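Local coordinates for protein maleylacetate reductase (Rhizobium, PDB 3W5S) that catalyses the NADH-dependent reduction of maleylacetate to 3-oxoadipate in the breakdown of gamma-resorcylate, at residues T37-G42 / I170-L175. Numbering follows the deposited sequence.
Sequences TGSSVG and IYDAEL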
loop_
_atom_site.group_PDB
_atom_site.type_symbol
_atom_site.label_atom_id
_atom_site.label_comp_id
_atom_site.label_asym_id
_atom_site.label_seq_id
_atom_site.Cartn_x
_atom_site.Cartn_y
_atom_site.Cartn_z
ATOM N N THR A 37 18.255 6.697 -6.560
ATOM C CA THR A 37 19.251 7.748 -6.729
ATOM C C THR A 37 19.502 7.970 -8.207
ATOM O O THR A 37 19.655 7.009 -8.974
ATOM C CB THR A 37 20.560 7.412 -6.017
ATOM O OG1 THR A 37 20.973 6.103 -6.408
ATOM C CG2 THR A 37 20.320 7.447 -4.527
ATOM N N GLY A 38 19.489 9.238 -8.601
ATOM C CA GLY A 38 19.567 9.651 -9.991
ATOM C C GLY A 38 18.267 9.564 -10.780
ATOM O O GLY A 38 18.264 9.865 -11.978
ATOM N N SER A 39 17.170 9.165 -10.140
ATOM C CA SER A 39 15.902 8.954 -10.866
ATOM C C SER A 39 15.328 10.238 -11.477
ATOM O O SER A 39 14.489 10.181 -12.373
ATOM C CB SER A 39 14.832 8.299 -9.983
ATOM O OG SER A 39 14.515 9.161 -8.913
ATOM N N SER A 40 15.788 11.386 -10.999
ATOM C CA SER A 40 15.269 12.662 -11.461
ATOM C C SER A 40 15.727 12.991 -12.883
ATOM O O SER A 40 15.233 13.939 -13.481
ATOM C CB SER A 40 15.568 13.797 -10.473
ATOM O OG SER A 40 16.948 14.084 -10.356
ATOM N N VAL A 41 16.629 12.184 -13.434
ATOM C CA VAL A 41 16.957 12.308 -14.861
ATOM C C VAL A 41 15.738 11.997 -15.719
ATOM O O VAL A 41 15.691 12.385 -16.886
ATOM C CB VAL A 41 18.145 11.412 -15.292
ATOM C CG1 VAL A 41 19.388 11.760 -14.492
ATOM C CG2 VAL A 41 17.806 9.929 -15.208
ATOM N N GLY A 42 14.757 11.315 -15.131
ATOM C CA GLY A 42 13.571 10.839 -15.837
ATOM C C GLY A 42 12.383 11.787 -15.884
ATOM O O GLY A 42 11.293 11.388 -16.303
ATOM N N ILE A 170 8.648 11.499 -7.925
ATOM C CA ILE A 170 10.017 11.041 -8.252
ATOM C C ILE A 170 10.889 11.306 -7.040
ATOM O O ILE A 170 11.171 12.476 -6.706
ATOM C CB ILE A 170 10.595 11.734 -9.505
ATOM C CG1 ILE A 170 9.690 11.514 -10.717
ATOM C CG2 ILE A 170 12.022 11.221 -9.789
ATOM C CD1 ILE A 170 9.999 12.449 -11.901
ATOM N N TYR A 171 11.323 10.225 -6.386
ATOM C CA TYR A 171 12.195 10.298 -5.195
ATOM C C TYR A 171 13.627 10.026 -5.619
ATOM O O TYR A 171 13.968 8.901 -6.021
ATOM C CB TYR A 171 11.797 9.232 -4.170
ATOM C CG TYR A 171 10.574 9.510 -3.369
ATOM C CD1 TYR A 171 10.599 10.452 -2.334
ATOM C CD2 TYR A 171 9.400 8.801 -3.598
ATOM C CE1 TYR A 171 9.479 10.699 -1.577
ATOM C CE2 TYR A 171 8.269 9.028 -2.829
ATOM C CZ TYR A 171 8.321 9.967 -1.818
ATOM O OH TYR A 171 7.225 10.221 -1.042
ATOM N N ASP A 172 14.459 11.053 -5.494
ATOM C CA ASP A 172 15.866 10.959 -5.850
ATOM C C ASP A 172 16.674 11.476 -4.670
ATOM O O ASP A 172 16.771 12.687 -4.458
ATOM C CB ASP A 172 16.116 11.795 -7.122
ATOM C CG ASP A 172 17.539 11.696 -7.612
ATOM O OD1 ASP A 172 18.408 11.229 -6.835
ATOM O OD2 ASP A 172 17.799 12.095 -8.780
ATOM N N ALA A 173 17.252 10.575 -3.889
ATOM C CA ALA A 173 17.971 10.990 -2.691
ATOM C C ALA A 173 19.120 11.964 -2.962
ATOM O O ALA A 173 19.494 12.711 -2.067
ATOM C CB ALA A 173 18.460 9.788 -1.913
ATOM N N GLU A 174 19.680 11.942 -4.172
ATOM C CA GLU A 174 20.752 12.886 -4.492
ATOM C C GLU A 174 20.291 14.334 -4.369
ATOM O O GLU A 174 21.090 15.240 -4.083
ATOM C CB GLU A 174 21.365 12.608 -5.882
ATOM C CG GLU A 174 21.953 11.190 -6.011
ATOM C CD GLU A 174 22.550 10.891 -7.384
ATOM O OE1 GLU A 174 22.362 11.694 -8.330
ATOM O OE2 GLU A 174 23.215 9.830 -7.511
ATOM N N LEU A 175 18.981 14.550 -4.509
ATOM C CA LEU A 175 18.410 15.892 -4.447
ATOM C C LEU A 175 18.212 16.401 -3.021
ATOM O O LEU A 175 17.825 17.551 -2.804
ATOM C CB LEU A 175 17.080 15.934 -5.228
ATOM C CG LEU A 175 17.162 15.581 -6.706
ATOM C CD1 LEU A 175 15.773 15.782 -7.371
ATOM C CD2 LEU A 175 18.225 16.380 -7.487
#
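The loop between edge strand 31-35 and helix 43-49, at the C-terminal end of the parallel sheet of the NADH-binding domain, turns Gly38 N, Ser40 N and the Ser40 hydroxyl onto the Asp172 carboxylate just beyond neighbouring strand 168-171. With CG anti to the backbone N (chi1 -177°), Asp172 extends into this loop and each carboxylate oxygen takes two bonds. OD1 accepts from Gly38 N at 2.9 Å, well above the carboxylate plane, and, through the other face, accepts from Glu174 N at 3.0 Å, the latter closing an Asx turn. OD2 accepts two bonds from Ser40, from N at 3.1 Å on one face and from OG at 2.7 Å on the other, the hydroxyl arriving on the anti side. These bonds tie the turn that leads into helix 43-49 to the chain leaving strand 168-171. Replacing Asp172 by alanine is likely to leave Gly38 N, both Ser40 donors and Glu174 N without this acceptor, undoing the Asx turn and weakening the hold on the 37-42 loop. Ser39 OG bonds to Gly36 O and lies 3.0 Å from Tyr171 O, while Ile170 CG2 touches Ser39 OG at 3.4 Å. Leu175, part of a benzamidine pocket, lays CD1 against Ser40 CB at 3.7 Å.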